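Local structure of pyrrolidone-carboxylate peptidase (Pyrococcus furiosus, 1X10) at residues Val51-Leu56 / Leu150-Thr155; Pro159-Phe164 / Glu201-Glu206. The protein removes N-terminal pyroglutamyl (5-oxoproline) residues from polypeptides as a thiol peptidase, generally sparing those followed by proline. The protein carries 3 engineered substitutions. One frame throughout, in Å; residues are numbered along the deposited sequence.

Interaction 1 (Val51-Leu56 / Leu150-Thr155); sequences VLEKTL and LHHSAT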
loop_
_atom_site.group_PDB
_atom_site.type_symbol
_atom_site.label_atom_id
_atom_site.label_comp_id
_atom_site.label_asym_id
_atom_site.label_seq_id
_atom_site.Cartn_x
_atom_site.Cartn_y
_atom_site.Cartn_z
ATOM N N VAL A 51 -20.374 23.271 18.477
ATOM C CA VAL A 51 -20.098 22.436 19.638
ATOM C C VAL A 51 -18.690 22.692 20.166
ATOM O O VAL A 51 -18.493 22.846 21.371
ATOM C CB VAL A 51 -20.249 20.935 19.290
ATOM C CG1 VAL A 51 -19.945 20.081 20.509
ATOM C CG2 VAL A 51 -21.662 20.661 18.794
ATOM N N LEU A 52 -17.719 22.753 19.259
ATOM C CA LEU A 52 -16.329 22.985 19.636
ATOM C C LEU A 52 -16.197 24.307 20.397
ATOM O O LEU A 52 -15.635 24.353 21.489
ATOM C CB LEU A 52 -15.442 23.043 18.388
ATOM C CG LEU A 52 -13.945 22.720 18.484
ATOM C CD1 LEU A 52 -13.196 23.565 17.461
ATOM C CD2 LEU A 52 -13.408 22.982 19.865
ATOM N N GLU A 53 -16.713 25.379 19.804
ATOM C CA GLU A 53 -16.648 26.702 20.417
ATOM C C GLU A 53 -17.306 26.719 21.792
ATOM O O GLU A 53 -16.729 27.220 22.752
ATOM C CB GLU A 53 -17.330 27.743 19.522
ATOM C CG GLU A 53 -16.735 27.897 18.129
ATOM C CD GLU A 53 -15.260 28.256 18.139
ATOM O OE1 GLU A 53 -14.808 28.919 19.096
ATOM O OE2 GLU A 53 -14.549 27.894 17.176
ATOM N N LYS A 54 -18.516 26.175 21.879
ATOM C CA LYS A 54 -19.240 26.138 23.142
ATOM C C LYS A 54 -18.444 25.375 24.194
ATOM O O LYS A 54 -18.338 25.811 25.338
ATOM C CB LYS A 54 -20.609 25.481 22.954
ATOM C CG LYS A 54 -21.526 26.225 21.998
ATOM C CD LYS A 54 -22.856 25.502 21.825
ATOM C CE LYS A 54 -23.692 26.130 20.714
ATOM N NZ LYS A 54 -23.985 27.564 20.978
ATOM N N THR A 55 -17.876 24.241 23.796
ATOM C CA THR A 55 -17.089 23.418 24.705
ATOM C C THR A 55 -15.861 24.164 25.213
ATOM O O THR A 55 -15.580 24.169 26.411
ATOM C CB THR A 55 -16.640 22.119 24.016
ATOM O OG1 THR A 55 -17.795 21.415 23.545
ATOM C CG2 THR A 55 -15.881 21.229 24.989
ATOM N N LEU A 56 -15.126 24.788 24.297
ATOM C CA LEU A 56 -13.932 25.544 24.665
ATOM C C LEU A 56 -14.262 26.689 25.625
ATOM O O LEU A 56 -13.536 26.925 26.590
ATOM C CB LEU A 56 -13.251 26.108 23.415
ATOM C CG LEU A 56 -12.538 25.097 22.512
ATOM C CD1 LEU A 56 -12.002 25.803 21.280
ATOM C CD2 LEU A 56 -11.410 24.421 23.281
ATOM N N LEU A 150 -6.825 25.730 17.122
ATOM C CA LEU A 150 -5.597 26.517 17.106
ATOM C C LEU A 150 -5.885 28.004 16.883
ATOM O O LEU A 150 -5.192 28.862 17.431
ATOM C CB LEU A 150 -4.641 25.984 16.034
ATOM C CG LEU A 150 -3.945 24.682 16.432
ATOM C CD1 LEU A 150 -3.316 24.026 15.217
ATOM C CD2 LEU A 150 -2.906 24.974 17.506
ATOM N N HIS A 151 -6.908 28.300 16.085
ATOM C CA HIS A 151 -7.296 29.688 15.819
ATOM C C HIS A 151 -7.862 30.295 17.103
ATOM O O HIS A 151 -7.642 31.473 17.408
ATOM C CB HIS A 151 -8.356 29.737 14.712
ATOM C CG HIS A 151 -8.786 31.126 14.342
ATOM N ND1 HIS A 151 -7.925 32.048 13.790
ATOM C CD2 HIS A 151 -9.988 31.743 14.437
ATOM C CE1 HIS A 151 -8.577 33.174 13.558
ATOM N NE2 HIS A 151 -9.831 33.015 13.944
ATOM N N HIS A 152 -8.590 29.478 17.855
ATOM C CA HIS A 152 -9.182 29.911 19.119
ATOM C C HIS A 152 -8.060 30.277 20.089
ATOM O O HIS A 152 -8.135 31.271 20.818
ATOM C CB HIS A 152 -10.020 28.780 19.709
ATOM C CG HIS A 152 -10.889 29.205 20.850
ATOM N ND1 HIS A 152 -12.198 29.599 20.682
ATOM C CD2 HIS A 152 -10.630 29.317 22.174
ATOM C CE1 HIS A 152 -12.711 29.931 21.854
ATOM N NE2 HIS A 152 -11.780 29.770 22.776
ATOM N N SER A 153 -7.013 29.460 20.089
ATOM C CA SER A 153 -5.862 29.681 20.949
ATOM C C SER A 153 -5.164 30.991 20.585
ATOM O O SER A 153 -4.839 31.802 21.455
ATOM C CB SER A 153 -4.878 28.512 20.815
ATOM O OG SER A 153 -3.705 28.733 21.581
ATOM N N ALA A 154 -4.943 31.195 19.291
ATOM C CA ALA A 154 -4.273 32.400 18.814
ATOM C C ALA A 154 -5.104 33.656 19.043
ATOM O O ALA A 154 -4.560 34.731 19.291
ATOM C CB ALA A 154 -3.951 32.256 17.327
ATOM N N THR A 155 -6.422 33.508 18.974
ATOM C CA THR A 155 -7.350 34.621 19.136
ATOM C C THR A 155 -7.842 34.893 20.557
ATOM O O THR A 155 -8.064 36.047 20.930
ATOM C CB THR A 155 -8.582 34.404 18.230
ATOM O OG1 THR A 155 -8.202 34.627 16.865
ATOM C CG2 THR A 155 -9.715 35.350 18.605
#

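Interaction 2 (Pro159-Phe164 / Glu201-Glu206); sequences PKMSGF and EVALEE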
loop_
_atom_site.group_PDB
_atom_site.type_symbol
_atom_site.label_atom_id
_atom_site.label_comp_id
_atom_site.label_asym_id
_atom_site.label_seq_id
_atom_site.Cartn_x
_atom_site.Cartn_y
_atom_site.Cartn_z
ATOM N N PRO A 159 -6.986 27.467 24.358
ATOM C CA PRO A 159 -6.027 26.749 25.205
ATOM C C PRO A 159 -4.588 27.147 24.891
ATOM O O PRO A 159 -4.298 27.614 23.792
ATOM C CB PRO A 159 -6.300 25.286 24.863
ATOM C CG PRO A 159 -6.702 25.354 23.423
ATOM C CD PRO A 159 -7.640 26.544 23.413
ATOM N N LYS A 160 -3.694 26.963 25.859
ATOM C CA LYS A 160 -2.284 27.301 25.667
ATOM C C LYS A 160 -1.671 26.355 24.640
ATOM O O LYS A 160 -0.815 26.748 23.849
ATOM C CB LYS A 160 -1.517 27.174 26.983
ATOM C CG LYS A 160 -2.085 27.992 28.131
ATOM C CD LYS A 160 -1.368 27.659 29.434
ATOM C CE LYS A 160 -2.042 28.316 30.630
ATOM N NZ LYS A 160 -1.391 27.917 31.912
ATOM N N MET A 161 -2.105 25.099 24.673
ATOM C CA MET A 161 -1.618 24.088 23.740
ATOM C C MET A 161 -2.801 23.417 23.061
ATOM O O MET A 161 -3.802 23.100 23.708
ATOM C CB MET A 161 -0.812 23.006 24.458
ATOM C CG MET A 161 0.435 23.477 25.168
ATOM S SD MET A 161 1.297 22.049 25.882
ATOM C CE MET A 161 2.976 22.404 25.358
ATOM N N SER A 162 -2.670 23.186 21.759
ATOM C CA SER A 162 -3.729 22.547 20.988
ATOM C C SER A 162 -3.113 21.714 19.873
ATOM O O SER A 162 -2.121 22.115 19.250
ATOM C CB SER A 162 -4.668 23.604 20.390
ATOM O OG SER A 162 -5.689 23.001 19.612
ATOM N N GLY A 163 -3.701 20.553 19.623
ATOM C CA GLY A 163 -3.180 19.697 18.582
ATOM C C GLY A 163 -4.150 18.596 18.232
ATOM O O GLY A 163 -5.214 18.474 18.848
ATOM N N PHE A 164 -3.768 17.788 17.248
ATOM C CA PHE A 164 -4.607 16.700 16.788
ATOM C C PHE A 164 -3.852 15.379 16.659
ATOM O O PHE A 164 -2.696 15.341 16.228
ATOM C CB PHE A 164 -5.221 17.073 15.435
ATOM C CG PHE A 164 -6.434 16.277 15.094
ATOM C CD1 PHE A 164 -6.325 14.948 14.704
ATOM C CD2 PHE A 164 -7.699 16.827 15.243
ATOM C CE1 PHE A 164 -7.461 14.179 14.474
ATOM C CE2 PHE A 164 -8.839 16.063 15.015
ATOM C CZ PHE A 164 -8.720 14.742 14.632
ATOM N N GLU A 201 -0.280 13.353 29.161
ATOM C CA GLU A 201 0.749 13.382 30.193
ATOM C C GLU A 201 1.953 14.208 29.754
ATOM O O GLU A 201 2.453 15.050 30.509
ATOM C CB GLU A 201 1.198 11.956 30.524
ATOM C CG GLU A 201 0.085 11.082 31.074
ATOM C CD GLU A 201 0.473 9.615 31.178
ATOM O OE1 GLU A 201 -0.377 8.821 31.628
ATOM O OE2 GLU A 201 1.615 9.250 30.810
ATOM N N VAL A 202 2.411 13.975 28.527
ATOM C CA VAL A 202 3.559 14.704 28.000
ATOM C C VAL A 202 3.238 16.195 27.840
ATOM O O VAL A 202 4.081 17.048 28.127
ATOM C CB VAL A 202 4.010 14.117 26.645
ATOM C CG1 VAL A 202 5.162 14.938 26.072
ATOM C CG2 VAL A 202 4.430 12.655 26.832
ATOM N N ALA A 203 2.027 16.506 27.390
ATOM C CA ALA A 203 1.627 17.899 27.222
ATOM C C ALA A 203 1.628 18.582 28.590
ATOM O O ALA A 203 2.195 19.666 28.758
ATOM C CB ALA A 203 0.239 17.984 26.591
ATOM N N LEU A 204 0.998 17.939 29.570
ATOM C CA LEU A 204 0.928 18.486 30.919
ATOM C C LEU A 204 2.314 18.749 31.499
ATOM O O LEU A 204 2.570 19.815 32.060
ATOM C CB LEU A 204 0.162 17.532 31.840
ATOM C CG LEU A 204 -1.356 17.474 31.655
ATOM C CD1 LEU A 204 -1.919 16.296 32.431
ATOM C CD2 LEU A 204 -1.979 18.784 32.128
ATOM N N GLU A 205 3.208 17.778 31.363
ATOM C CA GLU A 205 4.564 17.922 31.876
ATOM C C GLU A 205 5.279 19.083 31.195
ATOM O O GLU A 205 6.154 19.723 31.783
ATOM C CB GLU A 205 5.350 16.631 31.650
ATOM C CG GLU A 205 4.860 15.463 32.487
ATOM C CD GLU A 205 5.541 14.156 32.118
ATOM O OE1 GLU A 205 6.789 14.129 32.066
ATOM O OE2 GLU A 205 4.828 13.155 31.884
ATOM N N GLU A 206 4.897 19.348 29.952
ATOM C CA GLU A 206 5.498 20.425 29.184
ATOM C C GLU A 206 5.112 21.778 29.773
ATOM O O GLU A 206 5.925 22.700 29.807
ATOM C CB GLU A 206 5.050 20.337 27.724
ATOM C CG GLU A 206 5.905 21.141 26.759
ATOM C CD GLU A 206 7.339 20.640 26.682
ATOM O OE1 GLU A 206 8.133 21.232 25.922
ATOM O OE2 GLU A 206 7.676 19.656 27.380
#

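Interaction 1 (Val51-Leu56 / Leu150-Thr155)
E53 and L56 of helix 47-59 meet H152 of helix 141-156, two helices packed beside each other in the alpha/beta fold of this C15 peptidase. E53 and H152 make the closest backbone approach, with CA atoms 8.2 Å apart, so the helices meet through their side chains and bury a modest surface. One histidine ring receives both partners.

The polar part is a single hydrogen bond. H152 ND1 donates to E53 OE1 over 3.1 Å, and its angle of 134° makes the bond weak. The glutamate chain bends at its second torsion, carrying OE1 to the ring edge near the plane. Carboxylate and imidazole planes are turned 36° apart, and OE1 also lies 3.6 Å from H152 CE1. The carboxylate would probably favour a positively charged imidazole, although the poor alignment suggests a modest effect.

The apolar part is a CH-pi contact. L56 CD1 sits over one face, 3.8 Å from the centroid of the H152 ring, somewhat offset toward the rim. The histidine is extended toward helix 47-59, with CG anti to the backbone N (chi1 -168°), and the leucine comes to meet it from the opposite direction. Y158 adds an edge-to-face ring contact to H152, while L56 also rests on L4 of strand 2-8, which joins helix 47-59 to the sheet. With an alanine in place of this histidine, E53 OE1 would probably lose its imidazole mate and a gap would probably open against L56 CD1.

Beyond the main overlap with the ring face, L56 CB lies 4.0 Å from H152 NE2, and L56 CD1 also comes within 3.9 Å of H152 CB.

Interaction 2 (Pro159-Phe164 / Glu201-Glu206)
The backbones of strand 161-167 and helix 189-206 come nearest at M161 and A203, whose CA atoms lie 7.8 Å apart, a strand-to-helix spacing that the small alanine and the unbranched methionine chain can bridge. This is helix-on-sheet packing of an alpha/beta fold, at the start of the strand and the C-terminal end of the helix.

M161 does most of the reaching. Its side chain is directed at the helix and bends at the third torsion (chi3 134°), so sulfur and terminal methyl find different partners. SD lies beside A203, 3.8 Å from A203 O and 4.3 Å from A203 CB. CE turns instead to E206, 3.5 Å from E206 CG and 3.8 Å from E206 CB, and the two side chains cross at about a right angle. E206 thus offers the methionine its aliphatic stem: CG stands anti to the backbone N (chi1 -163°), and a bend at the next bond takes the carboxylate away from the strand. That carboxylate forms a salt bridge through OE2 with the NZ of K119 on helix 117-126.

Neighbouring residues complete the setting. M161 also packs on P116 and L207, and A203 on I63 of strand 63-69, the parallel neighbour of strand 161-167; the M161 backbone is hydrogen-bonded to A64 of that strand and to D62 just before it. Within the helix end, E206 N donates to V202 O at 3.0 Å and more weakly to A203 O.

Because no hydrogen bond joins the two segments, they are held together by van der Waals contact of a thioether with an alanine and with the methylene groups of a glutamate, whose carboxylate is turned away from the strand and bridged to K119, so the contact itself is apolar although an acidic residue takes part.

How the interactions relate
Interaction 1 joins two helices and is the more buried of the pair; interaction 2 lays a helix on a strand and is partly buried, ending in a glutamate at its margin. They have no segment in common, yet helix 141-156 is followed, after a short loop, by strand 161-167, and the two contacts touch there: S153 OG probably bonds to P159 O, and L150 packs on S162. Since S162 faces helix 141-156 while adjacent M161 faces helix 189-206, the contacts belong to opposite sides of the sheet. Each involves a glutamate, but interaction 1 uses the carboxylate, whereas interaction 2 uses only the aliphatic stem.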